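Local atomic coordinates of kelch-like protein 7 (PDB entry 3II7), a protein that serves as a substrate-specific adapter of a CUL3-RBX1 E3 ubiquitin ligase, represented here by its C-terminal kelch-repeat domain. Residues V146-L151 with D201-V206; L151-G156 with E219-K224. All coordinates share one frame; numbering follows the deposited sequence.

Interaction 1: residues V146-L151 with D201-V206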
loop_
_atom_site.group_PDB
_atom_site.type_symbol
_atom_site.label_atom_id
_atom_site.label_comp_id
_atom_site.label_asym_id
_atom_site.label_seq_id
_atom_site.Cartn_x
_atom_site.Cartn_y
_atom_site.Cartn_z
ATOM N N VAL A 146 3.986 -0.790 -6.054
ATOM C CA VAL A 146 4.035 0.644 -6.360
ATOM C C VAL A 146 4.350 0.883 -7.821
ATOM O O VAL A 146 5.090 0.126 -8.444
ATOM C CB VAL A 146 5.079 1.359 -5.447
ATOM C CG1 VAL A 146 6.476 0.894 -5.759
ATOM C CG2 VAL A 146 4.969 2.873 -5.547
ATOM N N GLU A 147 3.762 1.923 -8.363
ATOM C CA GLU A 147 4.120 2.399 -9.699
ATOM C C GLU A 147 5.302 3.383 -9.642
ATOM O O GLU A 147 5.391 4.267 -8.732
ATOM C CB GLU A 147 2.921 3.046 -10.351
ATOM C CG GLU A 147 3.157 3.498 -11.785
ATOM C CD GLU A 147 3.735 4.939 -11.925
ATOM O OE1 GLU A 147 3.658 5.777 -10.985
ATOM O OE2 GLU A 147 4.221 5.233 -13.012
ATOM N N ALA A 148 6.221 3.230 -10.578
ATOM C CA ALA A 148 7.364 4.109 -10.695
ATOM C C ALA A 148 7.769 4.250 -12.156
ATOM O O ALA A 148 8.175 3.281 -12.786
ATOM C CB ALA A 148 8.558 3.570 -9.843
ATOM N N ASN A 149 7.637 5.460 -12.704
ATOM C CA ASN A 149 7.995 5.729 -14.119
ATOM C C ASN A 149 7.311 4.786 -15.125
ATOM O O ASN A 149 7.927 4.363 -16.112
ATOM C CB ASN A 149 9.529 5.645 -14.342
ATOM C CG ASN A 149 10.326 6.533 -13.415
ATOM O OD1 ASN A 149 10.061 7.718 -13.293
ATOM N ND2 ASN A 149 11.349 5.957 -12.782
ATOM N N GLY A 150 6.060 4.424 -14.873
ATOM C CA GLY A 150 5.327 3.553 -15.785
ATOM C C GLY A 150 5.459 2.054 -15.530
ATOM O O GLY A 150 4.746 1.283 -16.145
ATOM N N LEU A 151 6.368 1.655 -14.628
ATOM C CA LEU A 151 6.594 0.248 -14.284
ATOM C C LEU A 151 5.951 -0.028 -12.943
ATOM O O LEU A 151 5.765 0.878 -12.127
ATOM C CB LEU A 151 8.095 -0.061 -14.217
ATOM C CG LEU A 151 8.906 0.198 -15.501
ATOM C CD1 LEU A 151 10.378 -0.274 -15.406
ATOM C CD2 LEU A 151 8.226 -0.460 -16.687
ATOM N N ASP A 201 13.741 8.699 -7.543
ATOM C CA ASP A 201 14.401 7.692 -8.358
ATOM C C ASP A 201 14.676 6.451 -7.533
ATOM O O ASP A 201 15.511 5.593 -7.919
ATOM C CB ASP A 201 15.721 8.264 -8.935
ATOM C CG ASP A 201 16.674 8.792 -7.849
ATOM O OD1 ASP A 201 16.319 8.734 -6.649
ATOM O OD2 ASP A 201 17.763 9.288 -8.188
ATOM N N LYS A 202 13.940 6.342 -6.422
ATOM C CA LYS A 202 14.169 5.307 -5.425
ATOM C C LYS A 202 12.846 4.807 -4.885
ATOM O O LYS A 202 11.897 5.566 -4.764
ATOM C CB LYS A 202 14.998 5.857 -4.261
ATOM C CG LYS A 202 16.427 6.187 -4.594
ATOM C CD LYS A 202 17.075 7.022 -3.475
ATOM C CE LYS A 202 18.297 7.771 -3.985
ATOM N NZ LYS A 202 19.058 8.459 -2.893
ATOM N N ILE A 203 12.806 3.515 -4.548
ATOM C CA ILE A 203 11.629 2.928 -3.923
ATOM C C ILE A 203 11.990 2.488 -2.499
ATOM O O ILE A 203 12.808 1.557 -2.300
ATOM C CB ILE A 203 11.092 1.727 -4.723
ATOM C CG1 ILE A 203 10.660 2.169 -6.141
ATOM C CG2 ILE A 203 9.940 1.080 -3.982
ATOM C CD1 ILE A 203 10.252 0.987 -7.086
ATOM N N PHE A 204 11.383 3.144 -1.498
ATOM C CA PHE A 204 11.669 2.883 -0.108
ATOM C C PHE A 204 10.733 1.811 0.433
ATOM O O PHE A 204 9.514 1.926 0.293
ATOM C CB PHE A 204 11.535 4.184 0.727
ATOM C CG PHE A 204 12.623 5.179 0.475
ATOM C CD1 PHE A 204 13.738 5.233 1.307
ATOM C CD2 PHE A 204 12.536 6.083 -0.585
ATOM C CE1 PHE A 204 14.714 6.137 1.094
ATOM C CE2 PHE A 204 13.539 6.974 -0.813
ATOM C CZ PHE A 204 14.627 7.012 0.048
ATOM N N ALA A 205 11.318 0.776 1.036
ATOM C CA ALA A 205 10.605 -0.209 1.773
ATOM C C ALA A 205 10.786 0.122 3.249
ATOM O O ALA A 205 11.924 0.147 3.753
ATOM C CB ALA A 205 11.129 -1.607 1.451
ATOM N N VAL A 206 9.661 0.319 3.951
ATOM C CA VAL A 206 9.667 0.911 5.279
ATOM C C VAL A 206 9.084 -0.070 6.278
ATOM O O VAL A 206 7.908 -0.415 6.220
ATOM C CB VAL A 206 8.850 2.239 5.313
ATOM C CG1 VAL A 206 8.913 2.880 6.708
ATOM C CG2 VAL A 206 9.311 3.208 4.204
#

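Interaction 2: residues L151-G156 with E219-K224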
loop_
_atom_site.group_PDB
_atom_site.type_symbol
_atom_site.label_atom_id
_atom_site.label_comp_id
_atom_site.label_asym_id
_atom_site.label_seq_id
_atom_site.Cartn_x
_atom_site.Cartn_y
_atom_site.Cartn_z
ATOM N N LEU A 151 6.368 1.655 -14.628
ATOM C CA LEU A 151 6.594 0.248 -14.284
ATOM C C LEU A 151 5.951 -0.028 -12.943
ATOM O O LEU A 151 5.765 0.878 -12.127
ATOM C CB LEU A 151 8.095 -0.061 -14.217
ATOM C CG LEU A 151 8.906 0.198 -15.501
ATOM C CD1 LEU A 151 10.378 -0.274 -15.406
ATOM C CD2 LEU A 151 8.226 -0.460 -16.687
ATOM N N ILE A 152 5.614 -1.283 -12.719
ATOM C CA ILE A 152 4.921 -1.698 -11.519
ATOM C C ILE A 152 5.813 -2.654 -10.757
ATOM O O ILE A 152 6.128 -3.741 -11.238
ATOM C CB ILE A 152 3.611 -2.368 -11.879
ATOM C CG1 ILE A 152 2.720 -1.346 -12.621
ATOM C CG2 ILE A 152 2.884 -2.948 -10.612
ATOM C CD1 ILE A 152 1.409 -1.833 -12.988
ATOM N N TYR A 153 6.194 -2.246 -9.555
ATOM C CA TYR A 153 7.137 -2.990 -8.720
ATOM C C TYR A 153 6.400 -3.662 -7.585
ATOM O O TYR A 153 5.550 -3.048 -6.915
ATOM C CB TYR A 153 8.181 -2.077 -8.122
ATOM C CG TYR A 153 9.102 -1.454 -9.118
ATOM C CD1 TYR A 153 10.370 -1.975 -9.364
ATOM C CD2 TYR A 153 8.704 -0.356 -9.852
ATOM C CE1 TYR A 153 11.203 -1.408 -10.310
ATOM C CE2 TYR A 153 9.549 0.229 -10.804
ATOM C CZ TYR A 153 10.808 -0.314 -11.024
ATOM O OH TYR A 153 11.654 0.246 -11.951
ATOM N N VAL A 154 6.738 -4.919 -7.354
ATOM C CA VAL A 154 6.268 -5.659 -6.204
ATOM C C VAL A 154 7.478 -6.116 -5.372
ATOM O O VAL A 154 8.476 -6.501 -5.937
ATOM C CB VAL A 154 5.508 -6.899 -6.667
ATOM C CG1 VAL A 154 5.243 -7.798 -5.514
ATOM C CG2 VAL A 154 4.202 -6.510 -7.350
ATOM N N CYS A 155 7.367 -6.087 -4.045
ATOM C CA CYS A 155 8.354 -6.694 -3.197
ATOM C C CYS A 155 7.799 -7.178 -1.886
ATOM O O CYS A 155 6.830 -6.610 -1.293
ATOM C CB CYS A 155 9.548 -5.826 -2.940
ATOM S SG CYS A 155 9.168 -4.371 -2.054
ATOM N N GLY A 156 8.441 -8.207 -1.429
ATOM C CA GLY A 156 8.143 -8.848 -0.162
ATOM C C GLY A 156 6.790 -9.531 -0.150
ATOM O O GLY A 156 6.333 -10.064 -1.165
ATOM N N GLU A 219 14.944 0.516 3.869
ATOM C CA GLU A 219 15.879 0.387 2.765
ATOM C C GLU A 219 15.260 0.943 1.511
ATOM O O GLU A 219 14.035 1.101 1.427
ATOM C CB GLU A 219 16.294 -1.078 2.563
ATOM C CG GLU A 219 15.136 -2.064 2.252
ATOM C CD GLU A 219 15.630 -3.481 2.154
ATOM O OE1 GLU A 219 16.385 -3.776 1.198
ATOM O OE2 GLU A 219 15.311 -4.314 3.049
ATOM N N TYR A 220 16.080 1.228 0.510
ATOM C CA TYR A 220 15.530 1.655 -0.779
ATOM C C TYR A 220 16.137 0.890 -1.937
ATOM O O TYR A 220 17.270 0.395 -1.861
ATOM C CB TYR A 220 15.688 3.155 -1.028
ATOM C CG TYR A 220 17.089 3.605 -1.299
ATOM C CD1 TYR A 220 17.601 3.606 -2.578
ATOM C CD2 TYR A 220 17.890 4.046 -0.280
ATOM C CE1 TYR A 220 18.891 4.020 -2.828
ATOM C CE2 TYR A 220 19.188 4.455 -0.520
ATOM C CZ TYR A 220 19.671 4.453 -1.791
ATOM O OH TYR A 220 20.955 4.885 -2.025
ATOM N N TYR A 221 15.349 0.815 -3.000
ATOM C CA TYR A 221 15.755 0.210 -4.250
ATOM C C TYR A 221 16.218 1.299 -5.185
ATOM O O TYR A 221 15.449 2.202 -5.526
ATOM C CB TYR A 221 14.590 -0.530 -4.881
ATOM C CG TYR A 221 14.958 -1.221 -6.186
ATOM C CD1 TYR A 221 15.895 -2.245 -6.204
ATOM C CD2 TYR A 221 14.371 -0.823 -7.388
ATOM C CE1 TYR A 221 16.245 -2.863 -7.371
ATOM C CE2 TYR A 221 14.705 -1.444 -8.590
ATOM C CZ TYR A 221 15.650 -2.441 -8.587
ATOM O OH TYR A 221 15.973 -3.053 -9.770
ATOM N N ASP A 222 17.482 1.210 -5.585
ATOM C CA ASP A 222 18.062 2.102 -6.578
ATOM C C ASP A 222 17.700 1.556 -7.939
ATOM O O ASP A 222 18.225 0.519 -8.385
ATOM C CB ASP A 222 19.578 2.169 -6.383
ATOM C CG ASP A 222 20.213 3.274 -7.197
ATOM O OD1 ASP A 222 19.952 3.341 -8.404
ATOM O OD2 ASP A 222 20.962 4.082 -6.605
ATOM N N ILE A 223 16.752 2.204 -8.589
ATOM C CA ILE A 223 16.250 1.723 -9.876
ATOM C C ILE A 223 17.347 1.632 -10.921
ATOM O O ILE A 223 17.416 0.672 -11.663
ATOM C CB ILE A 223 15.065 2.618 -10.334
ATOM C CG1 ILE A 223 13.887 2.452 -9.388
ATOM C CG2 ILE A 223 14.618 2.301 -11.795
ATOM C CD1 ILE A 223 12.723 3.471 -9.625
ATOM N N LYS A 224 18.222 2.634 -10.973
ATOM C CA LYS A 224 19.330 2.652 -11.916
ATOM C C LYS A 224 20.366 1.574 -11.683
ATOM O O LYS A 224 20.845 0.979 -12.658
ATOM C CB LYS A 224 19.986 4.060 -11.899
ATOM C CG LYS A 224 21.110 4.294 -12.889
ATOM C CD LYS A 224 20.695 4.050 -14.352
ATOM C CE LYS A 224 21.419 5.028 -15.323
ATOM N NZ LYS A 224 20.696 6.371 -15.430
#

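Interaction 1: residues V146-L151 with D201-V206
Strands 144-148 and 202-206 share no backbone hydrogen bond: CA of Ala148 and CA of Ile203, the nearest pair, are 8.1 Å apart, so side chains alone join the segments. Ile203 supplies both branches on its side. Its CG2 meets CG1 of Val146 at 3.9 Å, while CD1, at the end of the longer branch, lies 4.0 Å from that same Val146 CG1 and 4.1 Å from CB of Ala148. One isoleucine thus spans two residues that point the same way from their strand. The extended chain of Ile203 (chi2 173°) carries CD1 on to Ala148. With CG1 between the backbone N and carbonyl carbon (chi1 66°), Val146 presents this methyl to both CG2 and CD1 of Ile203. The two branched side chains run past each other in opposite directions, alongside rather than end on, and the contact is entirely apolar. Leu196 on strand 195-199 touches both Val146 and Ile203, adding a third aliphatic group.

Beyond Ala148 the chain reverses in a type I' turn, closed by Ala148 N to Leu151 O (2.9 Å) and Leu151 N to Ala148 O (3.0 Å). Glu147, directed away from 201-206, braces this turn: its OE2 accepts Gly150 N at 2.7 Å, from the anti side and 28° out of the carboxylate plane. The two strands belong to successive four-stranded antiparallel sheets, and such aliphatic packing between adjacent blades is characteristic of the six-bladed kelch beta-propeller.

Interaction 2: residues L151-G156 with E219-K224
Tyr153 reaches across to Tyr221 and Ile223, joining two neighbouring blades of the kelch beta-propeller: strand 151-155 is second in the order of one four-stranded antiparallel sheet, and strand 218-222 third in that of the next. No hydrogen bond links the two segments; side chains make the contact, burying 117 Å² in total.

The aromatic part is a meeting of two tyrosines, CE1 of Tyr153 lying 3.9 Å from CE2 of Tyr221. The side chains cross at about a right angle and each ring meets the other obliquely, an apolar touch and not a parallel stack. With CG anti to the backbone N (chi1 -179°), Tyr221 brings its CE2 to Tyr153; the CB of each tyrosine points toward the other segment. On its own blade, Tyr221 also meets the ring of Trp228.

Side-chain polar bonds run to residues outside the two segments. The hydroxyl of Tyr221 is hydrogen-bonded to OD1 of Asn226, which ties down the outer end of the ring. On the same strand, Glu219, two residues before Tyr221, forms a salt bridge with Arg191, and Asp222, the next residue after it, another with Lys229.

The aliphatic part falls to Ile223, just past the end of strand 218-222. Its branches gather about the phenolic end of Tyr153: CG1 and CD1 are each 4.1 Å from Tyr153 OH, and CG2 approaches that oxygen to 3.6 Å.

Interactions 1 and 2 join the same two blades, their centres about 5 Å apart. Strands 144-148 and 151-155 are neighbours in one sheet and consecutive in the chain, meeting at the turn that ends in the shared Leu151; strands 202-206 and 218-222 are neighbours in the next. Two probable backbone hydrogen bonds pair the latter, from Tyr221 N to Ile203 O (2.7 Å) and from Ala205 N to Glu219 O (2.8 Å). The contacts merge where Ile203 CD1 comes within 3.4 Å of Tyr153 CG, joining the two into one largely apolar cluster. A bound 1,2-ethanediol, probably from crystallisation, lies about 3 Å from the side chain of Val146.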